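Local coordinates for hypothetical protein ybgI (Escherichia coli, Escherichia coli O157:H7, PDB 1NMO) that carries a dinuclear iron site in a toroidal hexamer and may take part in degrading radiation-damaged nucleotides, at residues V62-F67 / A213-T218; G221-L226 / V238-I243; P99-P104 / A217-G222; G107-L112 / L127-E132. All coordinates share one frame; numbering follows the deposited sequence.

Contact 1: residues V62-F67 / A213-T218; sequences VHHGYF and AGHHAT. With FE (Fe (III) ion), chain G; FE (Fe (III) ion), chain H.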
loop_
_atom_site.group_PDB
_atom_site.type_symbol
_atom_site.label_atom_id
_atom_site.label_comp_id
_atom_site.label_asym_id
_atom_site.label_seq_id
_atom_site.Cartn_x
_atom_site.Cartn_y
_atom_site.Cartn_z
ATOM N N VAL A 62 -8.026 31.547 19.488
ATOM C CA VAL A 62 -7.545 31.021 18.225
ATOM C C VAL A 62 -6.940 32.042 17.300
ATOM O O VAL A 62 -7.060 33.233 17.568
ATOM C CB VAL A 62 -8.705 30.388 17.401
ATOM C CG1 VAL A 62 -9.305 29.191 18.111
ATOM C CG2 VAL A 62 -9.744 31.402 17.126
ATOM N N HIS A 63 -6.219 31.571 16.260
ATOM C CA HIS A 63 -5.673 32.473 15.266
ATOM C C HIS A 63 -6.753 32.777 14.214
ATOM O O HIS A 63 -6.790 33.895 13.695
ATOM C CB HIS A 63 -4.489 31.874 14.582
ATOM C CG HIS A 63 -3.858 32.758 13.539
ATOM N ND1 HIS A 63 -3.760 34.138 13.664
ATOM C CD2 HIS A 63 -3.289 32.442 12.340
ATOM C CE1 HIS A 63 -3.167 34.627 12.577
ATOM N NE2 HIS A 63 -2.876 33.620 11.752
ATOM N N HIS A 64 -7.605 31.776 13.905
ATOM C CA HIS A 64 -8.705 31.887 12.928
ATOM C C HIS A 64 -10.097 31.651 13.561
ATOM O O HIS A 64 -10.551 30.507 13.775
ATOM C CB HIS A 64 -8.559 30.862 11.809
ATOM C CG HIS A 64 -7.299 30.973 11.025
ATOM N ND1 HIS A 64 -6.260 30.077 11.166
ATOM C CD2 HIS A 64 -6.912 31.858 10.075
ATOM C CE1 HIS A 64 -5.296 30.397 10.329
ATOM N NE2 HIS A 64 -5.665 31.469 9.654
ATOM N N GLY A 65 -10.804 32.739 13.849
ATOM C CA GLY A 65 -12.119 32.603 14.470
ATOM C C GLY A 65 -13.159 32.758 13.410
ATOM O O GLY A 65 -12.993 32.182 12.334
ATOM N N TYR A 66 -14.202 33.569 13.657
ATOM C CA TYR A 66 -15.299 33.689 12.664
ATOM C C TYR A 66 -15.550 35.112 12.136
ATOM O O TYR A 66 -14.747 36.026 12.334
ATOM C CB TYR A 66 -16.607 33.186 13.293
ATOM C CG TYR A 66 -16.543 31.834 13.983
ATOM C CD1 TYR A 66 -15.738 30.853 13.503
ATOM C CD2 TYR A 66 -17.302 31.546 15.152
ATOM C CE1 TYR A 66 -15.640 29.615 14.148
ATOM C CE2 TYR A 66 -17.210 30.288 15.795
ATOM C CZ TYR A 66 -16.354 29.339 15.274
ATOM O OH TYR A 66 -16.090 28.093 15.858
ATOM N N PHE A 67 -16.665 35.268 11.425
ATOM C CA PHE A 67 -17.110 36.593 10.944
ATOM C C PHE A 67 -16.145 37.293 10.013
ATOM O O PHE A 67 -15.873 38.480 10.195
ATOM C CB PHE A 67 -17.332 37.466 12.162
ATOM C CG PHE A 67 -18.112 36.758 13.239
ATOM C CD1 PHE A 67 -19.284 36.090 12.913
ATOM C CD2 PHE A 67 -17.683 36.747 14.545
ATOM C CE1 PHE A 67 -20.018 35.414 13.879
ATOM C CE2 PHE A 67 -18.395 36.092 15.501
ATOM C CZ PHE A 67 -19.584 35.417 15.149
ATOM N N ALA A 213 5.318 25.563 3.274
ATOM C CA ALA A 213 5.527 24.661 4.402
ATOM C C ALA A 213 4.306 24.229 5.121
ATOM O O ALA A 213 4.425 23.556 6.155
ATOM C CB ALA A 213 6.497 25.261 5.370
ATOM N N GLY A 214 3.136 24.603 4.579
ATOM C CA GLY A 214 1.874 24.236 5.204
ATOM C C GLY A 214 1.198 25.386 5.910
ATOM O O GLY A 214 1.837 26.096 6.665
ATOM N N HIS A 215 -0.104 25.576 5.726
ATOM C CA HIS A 215 -0.773 26.690 6.401
ATOM C C HIS A 215 -0.882 26.480 7.902
ATOM O O HIS A 215 -0.445 27.327 8.749
ATOM C CB HIS A 215 -2.179 26.919 5.863
ATOM C CG HIS A 215 -2.748 28.225 6.301
ATOM N ND1 HIS A 215 -3.335 29.127 5.429
ATOM C CD2 HIS A 215 -2.882 28.759 7.534
ATOM C CE1 HIS A 215 -3.828 30.151 6.109
ATOM N NE2 HIS A 215 -3.560 29.951 7.392
ATOM N N HIS A 216 -1.562 25.395 8.250
ATOM C CA HIS A 216 -1.661 25.036 9.682
ATOM C C HIS A 216 -0.265 24.801 10.346
ATOM O O HIS A 216 -0.011 25.257 11.493
ATOM C CB HIS A 216 -2.438 23.759 9.835
ATOM C CG HIS A 216 -2.487 23.278 11.243
ATOM N ND1 HIS A 216 -3.526 23.602 12.110
ATOM C CD2 HIS A 216 -1.650 22.457 11.928
ATOM C CE1 HIS A 216 -3.323 22.992 13.270
ATOM N NE2 HIS A 216 -2.197 22.290 13.185
ATOM N N ALA A 217 0.604 24.065 9.646
ATOM C CA ALA A 217 1.944 23.756 10.107
ATOM C C ALA A 217 2.742 25.018 10.522
ATOM O O ALA A 217 3.429 25.017 11.540
ATOM C CB ALA A 217 2.690 22.959 8.977
ATOM N N THR A 218 2.588 26.116 9.791
ATOM C CA THR A 218 3.291 27.336 10.097
ATOM C C THR A 218 2.606 28.324 11.046
ATOM O O THR A 218 3.252 29.337 11.475
ATOM C CB THR A 218 3.694 28.071 8.787
ATOM O OG1 THR A 218 2.503 28.433 8.038
ATOM C CG2 THR A 218 4.603 27.103 7.894
HETATM FE FE FE G . -3.833 31.829 8.617
HETATM FE FE FE H . -1.876 34.159 9.490
HETATM O O HOH W 1 -0.736 35.096 7.631
#
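The His64 and His215 side chains come from opposite directions and close on the same iron(III) ion, that of chain G. His64 NE2 lies 2.1 Å from the metal and His215 NE2 2.3 Å from it. The two rings meet rim to rim, their planes 56° apart, and the nearest atoms, His64 CE1 and His215 NE2, are 3.4 Å apart; with the metal between the two nitrogens, this closeness reflects shared ligation and not a ring stack. His63, the residue before His64, serves the other iron, that of chain H, which sits at the edge of its ring, in plane, 2.5 Å from NE2. Its CG stands anti to the backbone N (chi1 -180°), whereas that of His64 is anti to the carbonyl carbon (chi1 -60°), and these torsions deliver consecutive imidazoles to two metals, with His63 CD2 lying against one face of the His64 ring. Glu219 joins both ions, and Asp101 and a water complete the set around the chain H iron. In the second shell, Trp96 O holds His63 ND1 and Glu194 holds His215 ND1, which should fix the ring rotations. Glu197 of a second subunit packs on His64 and His215. The paired histidines follow strand 59-62 of the five-stranded sheet, while His215 lies on helix 215-218 after strand 209-212 of the six-stranded one, so the iron site bridges the two sheets.

Contact 2: residues G221-L226 / V238-I243; sequences GGIRAL and VTFIDI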
loop_
_atom_site.group_PDB
_atom_site.type_symbol
_atom_site.label_atom_id
_atom_site.label_comp_id
_atom_site.label_asym_id
_atom_site.label_seq_id
_atom_site.Cartn_x
_atom_site.Cartn_y
_atom_site.Cartn_z
ATOM N N GLY A 221 2.962 28.337 15.730
ATOM C CA GLY A 221 3.865 29.097 16.605
ATOM C C GLY A 221 3.279 30.173 17.511
ATOM O O GLY A 221 3.500 30.151 18.721
ATOM N N GLY A 222 2.546 31.117 16.910
ATOM C CA GLY A 222 1.936 32.262 17.606
ATOM C C GLY A 222 0.947 31.987 18.716
ATOM O O GLY A 222 1.107 32.443 19.856
ATOM N N ILE A 223 -0.099 31.246 18.394
ATOM C CA ILE A 223 -1.107 30.953 19.411
ATOM C C ILE A 223 -0.479 30.109 20.523
ATOM O O ILE A 223 -0.862 30.203 21.701
ATOM C CB ILE A 223 -2.337 30.256 18.738
ATOM C CG1 ILE A 223 -3.464 30.110 19.710
ATOM C CG2 ILE A 223 -1.919 28.937 18.147
ATOM C CD1 ILE A 223 -3.193 28.915 20.589
ATOM N N ARG A 224 0.488 29.267 20.149
ATOM C CA ARG A 224 1.189 28.484 21.147
ATOM C C ARG A 224 1.994 29.457 22.002
ATOM O O ARG A 224 1.890 29.466 23.224
ATOM C CB ARG A 224 2.134 27.412 20.506
ATOM C CG ARG A 224 2.807 26.471 21.637
ATOM C CD ARG A 224 3.397 25.125 21.033
ATOM N NE ARG A 224 4.136 25.493 19.862
ATOM C CZ ARG A 224 4.162 24.888 18.694
ATOM N NH1 ARG A 224 3.468 23.780 18.476
ATOM N NH2 ARG A 224 4.907 25.485 17.744
ATOM N N ALA A 225 2.785 30.313 21.373
ATOM C CA ALA A 225 3.575 31.228 22.189
ATOM C C ALA A 225 2.668 32.054 23.101
ATOM O O ALA A 225 2.970 32.199 24.276
ATOM C CB ALA A 225 4.416 32.160 21.305
ATOM N N LEU A 226 1.542 32.548 22.584
ATOM C CA LEU A 226 0.673 33.390 23.392
ATOM C C LEU A 226 0.099 32.622 24.563
ATOM O O LEU A 226 -0.037 33.133 25.687
ATOM C CB LEU A 226 -0.427 33.999 22.480
ATOM C CG LEU A 226 -1.588 34.730 23.198
ATOM C CD1 LEU A 226 -1.094 36.069 23.763
ATOM C CD2 LEU A 226 -2.729 34.989 22.207
ATOM N N VAL A 238 -4.092 27.806 30.779
ATOM C CA VAL A 238 -4.234 27.764 29.330
ATOM C C VAL A 238 -3.595 26.543 28.700
ATOM O O VAL A 238 -2.418 26.261 28.963
ATOM C CB VAL A 238 -3.635 29.026 28.709
ATOM C CG1 VAL A 238 -4.080 29.145 27.258
ATOM C CG2 VAL A 238 -4.134 30.269 29.498
ATOM N N THR A 239 -4.345 25.791 27.868
ATOM C CA THR A 239 -3.818 24.572 27.246
ATOM C C THR A 239 -3.936 24.672 25.723
ATOM O O THR A 239 -5.025 24.655 25.182
ATOM C CB THR A 239 -4.648 23.322 27.693
ATOM O OG1 THR A 239 -4.646 23.216 29.123
ATOM C CG2 THR A 239 -4.042 22.018 27.159
ATOM N N PHE A 240 -2.812 24.753 25.026
ATOM C CA PHE A 240 -2.792 24.793 23.555
ATOM C C PHE A 240 -2.983 23.394 22.940
ATOM O O PHE A 240 -2.194 22.490 23.240
ATOM C CB PHE A 240 -1.459 25.334 23.058
ATOM C CG PHE A 240 -1.224 25.120 21.582
ATOM C CD1 PHE A 240 -2.132 25.578 20.648
ATOM C CD2 PHE A 240 -0.101 24.426 21.126
ATOM C CE1 PHE A 240 -1.935 25.341 19.285
ATOM C CE2 PHE A 240 0.080 24.199 19.743
ATOM C CZ PHE A 240 -0.837 24.649 18.839
ATOM N N ILE A 241 -4.020 23.211 22.107
ATOM C CA ILE A 241 -4.280 21.920 21.434
ATOM C C ILE A 241 -3.997 21.994 19.931
ATOM O O ILE A 241 -4.614 22.828 19.228
ATOM C CB ILE A 241 -5.739 21.489 21.612
ATOM C CG1 ILE A 241 -6.029 21.409 23.098
ATOM C CG2 ILE A 241 -5.967 20.066 21.014
ATOM C CD1 ILE A 241 -7.337 20.679 23.421
ATOM N N ASP A 242 -3.060 21.179 19.436
ATOM C CA ASP A 242 -2.721 21.143 18.013
ATOM C C ASP A 242 -3.599 20.065 17.291
ATOM O O ASP A 242 -3.312 18.884 17.369
ATOM C CB ASP A 242 -1.231 20.796 17.855
ATOM C CG ASP A 242 -0.780 20.670 16.353
ATOM O OD1 ASP A 242 -1.599 20.900 15.428
ATOM O OD2 ASP A 242 0.415 20.342 16.099
ATOM N N ILE A 243 -4.679 20.451 16.601
ATOM C CA ILE A 243 -5.465 19.451 15.855
ATOM C C ILE A 243 -4.994 19.620 14.445
ATOM O O ILE A 243 -5.228 20.630 13.817
ATOM C CB ILE A 243 -6.875 19.723 15.974
ATOM C CG1 ILE A 243 -7.094 19.979 17.508
ATOM C CG2 ILE A 243 -7.730 18.545 15.218
ATOM C CD1 ILE A 243 -8.558 19.911 18.074
#
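The Phe240 ring is covered on one face by the aliphatic part of Arg224: CB of Arg224 stands 4.1 Å from the ring centroid and 23° off the normal, a CH-pi contact. The opposite face carries the backbone N of Asp242, from Phe240's own segment, offset toward the rim. Beyond CB, the arginine chain runs along the CD2 and CE2 side of the ring, with Arg224 CD 3.6 Å from Phe240 CD2. A bend at chi3 (46°) then turns the guanidinium, whose plane ends up 85° from that of the ring; Arg224 NH1 comes within 3.6 Å of Phe240 CE2, but this is no flat cation stack. On the same side of the ring plane, at the CD1 and CE1 half, Ile223 approaches obliquely. Its CD1 approaches Phe240 CD1 to 3.5 Å, and its CG2 lies 3.8 Å from Phe240 CE1. Two successive helix residues thus lie against the same side of the ring, in mostly aliphatic and aromatic packing. Thr40 and Ser227 add to the packing round Phe240, and Arg220 touches it from the loop. The arrangement seats the first turns of helix 221-233 against strand 237-240, an outermost strand of the five-stranded sheet within this chain, which pairs in parallel with strand 37-41.

Contact 3: residues P99-P104 / A217-G222; sequences PLDAHP and ATERGG. With FE (Fe (III) ion), chain H; FE (Fe (III) ion), chain G.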
loop_
_atom_site.group_PDB
_atom_site.type_symbol
_atom_site.label_atom_id
_atom_site.label_comp_id
_atom_site.label_asym_id
_atom_site.label_seq_id
_atom_site.Cartn_x
_atom_site.Cartn_y
_atom_site.Cartn_z
ATOM N N PRO A 99 -2.775 40.658 14.147
ATOM C CA PRO A 99 -1.885 40.972 15.276
ATOM C C PRO A 99 -1.100 39.754 15.727
ATOM O O PRO A 99 0.081 39.855 16.171
ATOM C CB PRO A 99 -2.845 41.502 16.352
ATOM C CG PRO A 99 -3.962 42.145 15.501
ATOM C CD PRO A 99 -4.157 41.057 14.431
ATOM N N LEU A 100 -1.705 38.574 15.611
ATOM C CA LEU A 100 -0.977 37.353 16.072
ATOM C C LEU A 100 0.026 36.851 15.014
ATOM O O LEU A 100 0.803 35.941 15.266
ATOM C CB LEU A 100 -1.980 36.264 16.512
ATOM C CG LEU A 100 -1.420 35.108 17.382
ATOM C CD1 LEU A 100 -0.714 35.641 18.639
ATOM C CD2 LEU A 100 -2.651 34.344 17.888
ATOM N N ASP A 101 -0.001 37.431 13.826
ATOM C CA ASP A 101 1.017 37.106 12.818
ATOM C C ASP A 101 2.210 38.055 13.019
ATOM O O ASP A 101 3.355 37.624 13.111
ATOM C CB ASP A 101 0.479 37.291 11.365
ATOM C CG ASP A 101 -0.421 36.160 10.949
ATOM O OD1 ASP A 101 -0.014 35.005 11.216
ATOM O OD2 ASP A 101 -1.533 36.393 10.406
ATOM N N ALA A 102 1.903 39.359 13.103
ATOM C CA ALA A 102 2.916 40.414 13.236
ATOM C C ALA A 102 3.672 40.622 14.562
ATOM O O ALA A 102 4.831 40.961 14.531
ATOM C CB ALA A 102 2.324 41.751 12.779
ATOM N N HIS A 103 3.094 40.397 15.727
ATOM C CA HIS A 103 3.896 40.662 16.956
ATOM C C HIS A 103 5.384 40.193 16.938
ATOM O O HIS A 103 5.683 39.007 16.823
ATOM C CB HIS A 103 3.160 40.095 18.183
ATOM C CG HIS A 103 3.590 40.708 19.469
ATOM N ND1 HIS A 103 4.437 40.061 20.361
ATOM C CD2 HIS A 103 3.431 41.971 19.945
ATOM C CE1 HIS A 103 4.785 40.900 21.319
ATOM N NE2 HIS A 103 4.191 42.067 21.088
ATOM N N PRO A 104 6.338 41.111 17.168
ATOM C CA PRO A 104 7.744 40.671 17.117
ATOM C C PRO A 104 8.206 39.575 18.101
ATOM O O PRO A 104 9.264 38.944 17.941
ATOM C CB PRO A 104 8.526 41.965 17.328
ATOM C CG PRO A 104 7.515 43.127 17.081
ATOM C CD PRO A 104 6.233 42.496 17.677
ATOM N N ALA A 217 0.604 24.065 9.646
ATOM C CA ALA A 217 1.944 23.756 10.107
ATOM C C ALA A 217 2.742 25.018 10.522
ATOM O O ALA A 217 3.429 25.017 11.540
ATOM C CB ALA A 217 2.690 22.959 8.977
ATOM N N THR A 218 2.588 26.116 9.791
ATOM C CA THR A 218 3.291 27.336 10.097
ATOM C C THR A 218 2.606 28.324 11.046
ATOM O O THR A 218 3.252 29.337 11.475
ATOM C CB THR A 218 3.694 28.071 8.787
ATOM O OG1 THR A 218 2.503 28.433 8.038
ATOM C CG2 THR A 218 4.603 27.103 7.894
ATOM N N GLU A 219 1.354 28.027 11.450
ATOM C CA GLU A 219 0.636 28.946 12.329
ATOM C C GLU A 219 0.215 28.329 13.662
ATOM O O GLU A 219 -0.893 28.585 14.221
ATOM C CB GLU A 219 -0.541 29.601 11.579
ATOM C CG GLU A 219 0.046 30.413 10.415
ATOM C CD GLU A 219 -0.925 31.389 9.847
ATOM O OE1 GLU A 219 -2.162 31.145 10.034
ATOM O OE2 GLU A 219 -0.468 32.379 9.218
ATOM N N ARG A 220 1.108 27.456 14.130
ATOM C CA ARG A 220 0.930 26.920 15.437
ATOM C C ARG A 220 1.863 27.836 16.298
ATOM O O ARG A 220 1.562 28.131 17.450
ATOM C CB ARG A 220 1.426 25.498 15.478
ATOM C CG ARG A 220 0.531 24.509 14.833
ATOM C CD ARG A 220 1.283 23.187 14.804
ATOM N NE ARG A 220 2.404 23.262 13.836
ATOM C CZ ARG A 220 3.163 22.220 13.498
ATOM N NH1 ARG A 220 2.948 21.025 14.043
ATOM N NH2 ARG A 220 4.110 22.370 12.597
ATOM N N GLY A 221 2.962 28.337 15.730
ATOM C CA GLY A 221 3.865 29.097 16.605
ATOM C C GLY A 221 3.279 30.173 17.511
ATOM O O GLY A 221 3.500 30.151 18.721
ATOM N N GLY A 222 2.546 31.117 16.910
ATOM C CA GLY A 222 1.936 32.262 17.606
ATOM C C GLY A 222 0.947 31.987 18.716
ATOM O O GLY A 222 1.107 32.443 19.856
HETATM FE FE FE H . -1.876 34.159 9.490
HETATM FE FE FE G . -3.833 31.829 8.617
HETATM O O HOH W 1 -0.736 35.096 7.631
#
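Two carboxylates, of Asp101 and Glu219, meet obliquely, with OD1 of Asp101 3.3 Å from OE2 of Glu219, a pairing of acceptors probably made tolerable by the iron(III) ion of chain H that both bind. Glu219 OE2 is 2.3 Å from that metal and Asp101 OD2 2.4 Å, their carboxylate planes turned 40° apart. Asp101 OD1 lies 2.7 Å from the same iron, so this carboxylate grips it unevenly with both oxygens. Glu219 also bridges: its OE1 lies 2.3 Å from the second iron, that of chain G. Its chain, extended beyond CG (chi2 -164°), carries the group in from the link between helices 215-218 and 221-233. A water 2.4 Å from the chain H iron and His63 add to that ion's shell. Thr172 OG1 bonds to Glu219 OE2 and should help hold it; Asn108 ND2 lies too close to Asp101 OD1 for that bond to be judged. Beside the metals, plain van der Waals packing puts Leu100 CD1 3.9 Å from O of Gly222, a glycine that lets the backbones come close. The chemistry is that of a carboxylate-bridged dinuclear centre, in which the positive metals would offset the gathered negative charge and a water remains at one iron.

Contact 4: residues G107-L112 / L127-E132; sequences GNNAQL and LVPWGE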
loop_
_atom_site.group_PDB
_atom_site.type_symbol
_atom_site.label_atom_id
_atom_site.label_comp_id
_atom_site.label_asym_id
_atom_site.label_seq_id
_atom_site.Cartn_x
_atom_site.Cartn_y
_atom_site.Cartn_z
ATOM N N GLY A 107 4.335 36.654 17.730
ATOM C CA GLY A 107 3.795 36.377 16.409
ATOM C C GLY A 107 4.161 35.113 15.654
ATOM O O GLY A 107 5.241 34.587 15.911
ATOM N N ASN A 108 3.290 34.655 14.713
ATOM C CA ASN A 108 3.536 33.454 13.932
ATOM C C ASN A 108 4.848 33.681 13.183
ATOM O O ASN A 108 5.663 32.807 13.111
ATOM C CB ASN A 108 2.439 33.176 12.887
ATOM C CG ASN A 108 1.070 32.762 13.495
ATOM O OD1 ASN A 108 0.971 31.934 14.439
ATOM N ND2 ASN A 108 -0.012 33.313 12.904
ATOM N N ASN A 109 5.008 34.846 12.586
ATOM C CA ASN A 109 6.225 35.166 11.855
ATOM C C ASN A 109 7.513 35.036 12.705
ATOM O O ASN A 109 8.502 34.391 12.260
ATOM C CB ASN A 109 6.124 36.597 11.279
ATOM C CG ASN A 109 5.371 36.625 9.958
ATOM O OD1 ASN A 109 5.285 35.584 9.297
ATOM N ND2 ASN A 109 4.831 37.833 9.534
ATOM N N ALA A 110 7.523 35.572 13.927
ATOM C CA ALA A 110 8.763 35.536 14.695
ATOM C C ALA A 110 9.108 34.195 15.248
ATOM O O ALA A 110 10.295 33.901 15.384
ATOM C CB ALA A 110 8.728 36.559 15.821
ATOM N N GLN A 111 8.083 33.375 15.558
ATOM C CA GLN A 111 8.267 32.040 16.116
ATOM C C GLN A 111 8.731 31.082 15.045
ATOM O O GLN A 111 9.557 30.154 15.280
ATOM C CB GLN A 111 6.980 31.525 16.722
ATOM C CG GLN A 111 6.453 32.452 17.736
ATOM C CD GLN A 111 7.148 32.257 19.064
ATOM O OE1 GLN A 111 7.537 31.143 19.382
ATOM N NE2 GLN A 111 7.240 33.322 19.875
ATOM N N LEU A 112 8.241 31.294 13.844
ATOM C CA LEU A 112 8.741 30.432 12.800
ATOM C C LEU A 112 10.236 30.818 12.719
ATOM O O LEU A 112 11.104 29.957 12.692
ATOM C CB LEU A 112 8.041 30.732 11.473
ATOM C CG LEU A 112 7.761 29.628 10.443
ATOM C CD1 LEU A 112 8.146 30.149 9.117
ATOM C CD2 LEU A 112 8.383 28.376 10.740
ATOM N N LEU A 127 3.692 42.218 6.723
ATOM C CA LEU A 127 3.686 40.847 7.232
ATOM C C LEU A 127 4.790 39.976 6.651
ATOM O O LEU A 127 4.640 38.727 6.616
ATOM C CB LEU A 127 2.364 40.210 6.846
ATOM C CG LEU A 127 1.151 40.908 7.499
ATOM C CD1 LEU A 127 -0.101 40.617 6.655
ATOM C CD2 LEU A 127 0.981 40.367 8.984
ATOM N N VAL A 128 5.886 40.623 6.212
ATOM C CA VAL A 128 6.963 39.935 5.555
ATOM C C VAL A 128 8.323 40.273 6.070
ATOM O O VAL A 128 8.975 41.134 5.520
ATOM C CB VAL A 128 6.963 40.288 4.055
ATOM C CG1 VAL A 128 7.845 39.357 3.312
ATOM C CG2 VAL A 128 5.590 40.173 3.511
ATOM N N PRO A 129 8.803 39.594 7.120
ATOM C CA PRO A 129 10.134 39.862 7.678
ATOM C C PRO A 129 11.169 39.220 6.825
ATOM O O PRO A 129 10.812 38.392 5.964
ATOM C CB PRO A 129 10.069 39.211 9.048
ATOM C CG PRO A 129 9.071 38.092 8.809
ATOM C CD PRO A 129 7.990 38.798 8.045
ATOM N N TRP A 130 12.436 39.637 6.975
ATOM C CA TRP A 130 13.503 38.959 6.228
ATOM C C TRP A 130 14.665 38.780 7.196
ATOM O O TRP A 130 14.694 39.390 8.251
ATOM C CB TRP A 130 13.998 39.752 5.005
ATOM C CG TRP A 130 14.802 41.028 5.346
ATOM C CD1 TRP A 130 14.304 42.306 5.477
ATOM C CD2 TRP A 130 16.225 41.133 5.554
ATOM N NE1 TRP A 130 15.324 43.190 5.754
ATOM C CE2 TRP A 130 16.513 42.499 5.794
ATOM C CE3 TRP A 130 17.293 40.202 5.553
ATOM C CZ2 TRP A 130 17.827 42.971 6.019
ATOM C CZ3 TRP A 130 18.649 40.702 5.786
ATOM C CH2 TRP A 130 18.873 42.051 6.003
ATOM N N GLY A 131 15.591 37.911 6.861
ATOM C CA GLY A 131 16.758 37.735 7.709
ATOM C C GLY A 131 17.659 36.659 7.117
ATOM O O GLY A 131 17.577 36.388 5.896
ATOM N N GLU A 132 18.456 36.031 7.983
ATOM C CA GLU A 132 19.373 35.000 7.566
ATOM C C GLU A 132 19.463 33.769 8.440
ATOM O O GLU A 132 19.477 33.813 9.698
ATOM C CB GLU A 132 20.801 35.560 7.481
ATOM C CG GLU A 132 20.957 36.887 6.717
ATOM C CD GLU A 132 22.428 37.255 6.453
ATOM O OE1 GLU A 132 23.336 36.864 7.250
ATOM O OE2 GLU A 132 22.654 37.929 5.434
#
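Leu127 offers its backbone to Asn109: the amide nitrogen ND2 of Asn109 donates a weak hydrogen bond to Leu127 O, 3.1 Å long and bent to 139° at the hydrogen. The leucine side chain plays little part across the contact, since its CB lies 4.4 Å from that nitrogen; it packs instead on Leu98 and Asp101 of helix 98-102. Val128 directs its side chain away from the helix, onto Phe178. Pro129 turns back toward Asn109, and the two side chains cross at about a right angle. Its CD sits 3.6 Å from Asn109 ND2 and its CG 4.1 Å from Asn109 CB, so the pyrrolidine ring lies against both the stem and the amide of the asparagine. Asn109 CG is anti to the carbonyl carbon (chi1 -84°), leading the amide from the first turn of the helix to the strand. The other end of this amide is held as well, OD1 accepting from the backbone N of Thr172. One side chain thus touches the residues leading into the strand and the loop after strand 165-170. Helix 108-116, with Gly107 at its N-cap position, packs in this way beside strand 128-137, which lies between strands 118-123 and 165-170 in the six-stranded sheet.

Overall arrangement
Contacts 1 and 3 lie near the centre of the chain and build one dinuclear site: they share Ala217 and Thr218, both irons and a water, and metal bonds dominate. Contact 3 is wholly buried, while contact 1 is partly buried and meets a second subunit. Contacts 2 and 4, partly buried and centred about 17 Å apart, each pack a helix on a strand, one of the five-stranded sheet and one of the six-stranded; the first is aliphatic and aromatic packing with an arginine at its rim, the second rests on a single amide. Helix 221-233 joins contacts 2 and 3, and Asn108 links contact 4 to Gly222 of that helix.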